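Local atomic coordinates of muconate cycloisomerase (Azorhizobium caulinodans, PDB entry 3MY9), a protein that belongs to the mandelate racemase/muconate lactonizing enzyme family of the enolase superfamily, pairing an N-terminal capping domain with a TIM-barrel domain and binding magnesium. Residues P83-D95 / K105-G117. Sequence-based numbering, arbitrary orientation.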
loop_
_atom_site.group_PDB
_atom_site.type_symbol
_atom_site.label_atom_id
_atom_site.label_comp_id
_atom_site.label_asym_id
_atom_site.label_seq_id
_atom_site.Cartn_x
_atom_site.Cartn_y
_atom_site.Cartn_z
ATOM N N PRO A 83 9.451 -24.448 40.492
ATOM C CA PRO A 83 8.185 -24.323 41.239
ATOM C C PRO A 83 6.963 -24.572 40.359
ATOM O O PRO A 83 6.778 -23.905 39.346
ATOM C CB PRO A 83 8.221 -22.886 41.792
ATOM C CG PRO A 83 9.642 -22.356 41.489
ATOM C CD PRO A 83 10.131 -23.149 40.322
ATOM N N ILE A 84 6.132 -25.532 40.761
ATOM C CA ILE A 84 5.045 -26.038 39.923
ATOM C C ILE A 84 3.947 -24.998 39.667
ATOM O O ILE A 84 3.283 -25.080 38.661
ATOM C CB ILE A 84 4.429 -27.334 40.525
ATOM C CG1 ILE A 84 5.473 -28.453 40.537
ATOM C CG2 ILE A 84 3.218 -27.808 39.720
ATOM C CD1 ILE A 84 5.127 -29.576 41.500
ATOM N N LYS A 85 3.757 -24.048 40.582
ATOM C CA LYS A 85 2.862 -22.899 40.366
ATOM C C LYS A 85 3.380 -21.932 39.309
ATOM O O LYS A 85 2.621 -21.074 38.875
ATOM C CB LYS A 85 2.700 -22.057 41.640
ATOM C CG LYS A 85 1.907 -22.632 42.784
ATOM C CD LYS A 85 2.318 -21.934 44.142
ATOM C CE LYS A 85 1.426 -20.736 44.478
ATOM N NZ LYS A 85 1.467 -20.268 45.867
ATOM N N ARG A 86 4.644 -22.020 38.896
ATOM C CA ARG A 86 5.186 -21.066 37.896
ATOM C C ARG A 86 5.421 -21.688 36.533
ATOM O O ARG A 86 6.536 -21.688 36.024
ATOM C CB ARG A 86 6.478 -20.416 38.381
ATOM C CG ARG A 86 6.298 -19.626 39.639
ATOM C CD ARG A 86 7.525 -18.738 39.925
ATOM N NE ARG A 86 7.303 -17.944 41.121
ATOM C CZ ARG A 86 7.791 -16.724 41.329
ATOM N NH1 ARG A 86 7.502 -16.108 42.461
ATOM N NH2 ARG A 86 8.573 -16.113 40.424
ATOM N N VAL A 87 4.342 -22.154 35.924
ATOM C CA VAL A 87 4.396 -22.826 34.640
ATOM C C VAL A 87 4.887 -21.922 33.485
ATOM O O VAL A 87 5.771 -22.309 32.717
ATOM C CB VAL A 87 3.013 -23.405 34.309
ATOM C CG1 VAL A 87 3.054 -24.164 32.998
ATOM C CG2 VAL A 87 2.548 -24.320 35.495
ATOM N N ARG A 88 4.315 -20.722 33.370
ATOM C CA ARG A 88 4.718 -19.798 32.315
ATOM C C ARG A 88 6.174 -19.408 32.465
ATOM O O ARG A 88 6.863 -19.217 31.467
ATOM C CB ARG A 88 3.846 -18.539 32.270
ATOM C CG ARG A 88 3.809 -17.905 30.862
ATOM C CD ARG A 88 3.118 -16.542 30.841
ATOM N NE ARG A 88 1.766 -16.537 31.429
ATOM C CZ ARG A 88 0.647 -16.737 30.758
ATOM N NH1 ARG A 88 0.682 -17.019 29.471
ATOM N NH2 ARG A 88 -0.523 -16.682 31.385
ATOM N N GLU A 89 6.639 -19.275 33.706
ATOM C CA GLU A 89 8.035 -18.933 33.972
ATOM C C GLU A 89 8.964 -20.046 33.496
ATOM O O GLU A 89 10.028 -19.772 32.945
ATOM C CB GLU A 89 8.273 -18.680 35.464
ATOM C CG GLU A 89 9.701 -18.217 35.804
ATOM C CD GLU A 89 9.937 -18.098 37.308
ATOM O OE1 GLU A 89 10.090 -16.963 37.816
ATOM O OE2 GLU A 89 9.962 -19.148 37.987
ATOM N N LEU A 90 8.590 -21.300 33.760
ATOM C CA LEU A 90 9.404 -22.447 33.328
ATOM C C LEU A 90 9.391 -22.541 31.805
ATOM O O LEU A 90 10.428 -22.820 31.227
ATOM C CB LEU A 90 8.919 -23.779 33.936
ATOM C CG LEU A 90 9.762 -25.037 33.600
ATOM C CD1 LEU A 90 11.124 -24.962 34.262
ATOM C CD2 LEU A 90 9.052 -26.352 34.012
ATOM N N MET A 91 8.239 -22.313 31.163
ATOM C CA MET A 91 8.165 -22.372 29.686
ATOM C C MET A 91 9.078 -21.343 29.036
ATOM O O MET A 91 9.661 -21.618 27.980
ATOM C CB MET A 91 6.728 -22.186 29.160
ATOM C CG MET A 91 6.604 -22.207 27.593
ATOM S SD MET A 91 7.111 -23.749 26.723
ATOM C CE MET A 91 5.723 -24.819 27.209
ATOM N N ALA A 92 9.190 -20.158 29.651
ATOM C CA ALA A 92 10.108 -19.107 29.160
ATOM C C ALA A 92 11.557 -19.532 29.363
ATOM O O ALA A 92 12.399 -19.227 28.531
ATOM C CB ALA A 92 9.856 -17.750 29.856
ATOM N N ARG A 93 11.850 -20.235 30.454
ATOM C CA ARG A 93 13.200 -20.808 30.644
ATOM C C ARG A 93 13.501 -21.880 29.577
ATOM O O ARG A 93 14.548 -21.859 28.977
ATOM C CB ARG A 93 13.388 -21.367 32.057
ATOM N N MET A 94 12.561 -22.782 29.306
ATOM C CA MET A 94 12.797 -23.854 28.334
ATOM C C MET A 94 12.966 -23.289 26.905
ATOM O O MET A 94 13.791 -23.793 26.139
ATOM C CB MET A 94 11.687 -24.913 28.396
ATOM C CG MET A 94 11.520 -25.617 29.780
ATOM S SD MET A 94 10.369 -27.055 29.815
ATOM C CE MET A 94 8.841 -26.258 29.438
ATOM N N ASP A 95 12.228 -22.230 26.560
ATOM C CA ASP A 95 12.372 -21.572 25.247
ATOM C C ASP A 95 13.702 -20.784 25.098
ATOM O O ASP A 95 14.207 -20.606 23.993
ATOM C CB ASP A 95 11.181 -20.639 24.959
ATOM C CG ASP A 95 9.886 -21.392 24.617
ATOM O OD1 ASP A 95 9.941 -22.613 24.302
ATOM O OD2 ASP A 95 8.804 -20.745 24.632
ATOM N N LYS A 105 8.502 -29.742 25.324
ATOM C CA LYS A 105 8.164 -28.656 26.254
ATOM C C LYS A 105 6.687 -28.741 26.652
ATOM O O LYS A 105 6.362 -28.610 27.829
ATOM C CB LYS A 105 8.474 -27.273 25.639
ATOM C CG LYS A 105 9.956 -27.030 25.328
ATOM C CD LYS A 105 10.138 -25.920 24.305
ATOM C CE LYS A 105 11.591 -25.504 24.177
ATOM N NZ LYS A 105 11.741 -24.489 23.098
ATOM N N ALA A 106 5.808 -28.969 25.674
ATOM C CA ALA A 106 4.361 -29.111 25.954
ATOM C C ALA A 106 4.039 -30.276 26.920
ATOM O O ALA A 106 3.100 -30.172 27.714
ATOM C CB ALA A 106 3.564 -29.249 24.666
ATOM N N ALA A 107 4.827 -31.352 26.882
ATOM C CA ALA A 107 4.638 -32.476 27.822
ATOM C C ALA A 107 4.982 -32.064 29.245
ATOM O O ALA A 107 4.343 -32.514 30.202
ATOM C CB ALA A 107 5.474 -33.706 27.412
ATOM N N VAL A 108 5.995 -31.218 29.397
ATOM C CA VAL A 108 6.355 -30.706 30.716
ATOM C C VAL A 108 5.246 -29.828 31.287
ATOM O O VAL A 108 4.846 -30.014 32.427
ATOM C CB VAL A 108 7.655 -29.905 30.676
ATOM C CG1 VAL A 108 7.829 -29.120 31.958
ATOM C CG2 VAL A 108 8.840 -30.834 30.454
ATOM N N GLU A 109 4.742 -28.890 30.477
ATOM C CA GLU A 109 3.645 -27.990 30.864
ATOM C C GLU A 109 2.395 -28.780 31.270
ATOM O O GLU A 109 1.812 -28.557 32.329
ATOM C CB GLU A 109 3.311 -27.076 29.685
ATOM C CG GLU A 109 2.235 -26.031 29.949
ATOM C CD GLU A 109 1.668 -25.448 28.672
ATOM O OE1 GLU A 109 1.413 -26.231 27.737
ATOM O OE2 GLU A 109 1.483 -24.208 28.591
ATOM N N MET A 110 1.990 -29.689 30.401
ATOM C CA MET A 110 0.894 -30.634 30.641
ATOM C C MET A 110 0.981 -31.268 32.057
ATOM O O MET A 110 0.046 -31.206 32.862
ATOM C CB MET A 110 1.042 -31.730 29.578
ATOM C CG MET A 110 -0.154 -32.487 29.163
ATOM S SD MET A 110 0.304 -33.552 27.770
ATOM C CE MET A 110 0.643 -32.363 26.514
ATOM N N ALA A 111 2.132 -31.865 32.338
ATOM C CA ALA A 111 2.358 -32.571 33.588
ATOM C C ALA A 111 2.308 -31.629 34.799
ATOM O O ALA A 111 1.745 -31.975 35.833
ATOM C CB ALA A 111 3.686 -33.308 33.527
ATOM N N LEU A 112 2.886 -30.437 34.672
ATOM C CA LEU A 112 2.885 -29.480 35.798
ATOM C C LEU A 112 1.479 -28.980 36.082
ATOM O O LEU A 112 1.129 -28.763 37.241
ATOM C CB LEU A 112 3.787 -28.269 35.522
ATOM C CG LEU A 112 5.220 -28.351 36.017
ATOM C CD1 LEU A 112 5.870 -29.662 35.640
ATOM C CD2 LEU A 112 5.971 -27.158 35.430
ATOM N N LEU A 113 0.695 -28.769 35.027
ATOM C CA LEU A 113 -0.703 -28.386 35.176
ATOM C C LEU A 113 -1.550 -29.532 35.749
ATOM O O LEU A 113 -2.477 -29.282 36.522
ATOM C CB LEU A 113 -1.279 -27.875 33.843
ATOM C CG LEU A 113 -0.602 -26.632 33.261
ATOM C CD1 LEU A 113 -1.197 -26.167 31.904
ATOM C CD2 LEU A 113 -0.638 -25.479 34.277
ATOM N N ASP A 114 -1.216 -30.781 35.391
ATOM C CA ASP A 114 -1.844 -31.978 35.969
ATOM C C ASP A 114 -1.619 -32.000 37.499
ATOM O O ASP A 114 -2.565 -32.113 38.276
ATOM C CB ASP A 114 -1.250 -33.228 35.309
ATOM C CG ASP A 114 -2.087 -34.501 35.522
ATOM O OD1 ASP A 114 -3.304 -34.436 35.825
ATOM O OD2 ASP A 114 -1.507 -35.590 35.329
ATOM N N ILE A 115 -0.361 -31.830 37.910
ATOM C CA ILE A 115 -0.005 -31.784 39.320
ATOM C C ILE A 115 -0.697 -30.632 40.038
ATOM O O ILE A 115 -1.337 -30.831 41.058
ATOM C CB ILE A 115 1.509 -31.639 39.532
ATOM C CG1 ILE A 115 2.262 -32.897 39.094
ATOM C CG2 ILE A 115 1.807 -31.375 40.987
ATOM C CD1 ILE A 115 3.786 -32.782 39.314
ATOM N N LEU A 116 -0.561 -29.426 39.495
ATOM C CA LEU A 116 -1.178 -28.224 40.084
ATOM C C LEU A 116 -2.684 -28.398 40.253
ATOM O O LEU A 116 -3.252 -28.050 41.292
ATOM C CB LEU A 116 -0.898 -27.007 39.201
ATOM C CG LEU A 116 -1.365 -25.648 39.706
ATOM C CD1 LEU A 116 -0.803 -25.340 41.098
ATOM C CD2 LEU A 116 -0.943 -24.549 38.688
ATOM N N GLY A 117 -3.319 -28.962 39.234
ATOM C CA GLY A 117 -4.737 -29.250 39.299
ATOM C C GLY A 117 -5.110 -30.221 40.416
ATOM O O GLY A 117 -6.053 -29.970 41.178
#
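Val87 and Leu90 carry the apolar centre of this contact. Val87 sets CG2 against Leu113 CD2 at 3.6 Å, while its CG1 meets the aliphatic CG of Glu109 at 3.7 Å. One turn on, Leu90 sets a single methyl, CD2, against two residues of 105-117. It lies 3.7 Å from Val108 CG1 and, more tightly than usual for two carbons, 3.5 Å from Leu112 CD2. Ile84, in the turn before the helix, crosses Ile115 at about a right angle. Its CG2 is anti to the backbone N (CG1 has chi1 -64°) and rests against the backbone O of Leu112.

Two methionines fill the other end. Met91 is bent at chi2 and chi3, which brings its SD and CE over the CB of Lys105. Met94 reaches the same CB with CE and touches Val108 CG1 with SD at 3.9 Å.

Helices 87-95 and 105-117 form a nearly antiparallel hairpin in the N-terminal capping domain of the enolase superfamily fold. Their axes run at 163° and approach to 10.4 Å. Strand 35-44 and helix 64-79 pack against the buried side chains, with Val108 touching both.

The salt bridge lies at the end of the hairpin near its connection. Lys105 stretches its chain alongside Met94 and Asp95, and NZ bonds Asp95 OD1 at 2.9 Å. NZ comes from the anti side of the carboxylate, 19° out of its plane. The backbone O of Leu98 also accepts a bond from NZ, so two oxygens grip the ammonium. Glu109 offers only carbon to the neighbouring helix. Its carboxylate oxygens instead accept hydrogen bonds from the backbone N of Leu279 (to OE1) and of Met280 (to OE2), at the start of helix 279-292.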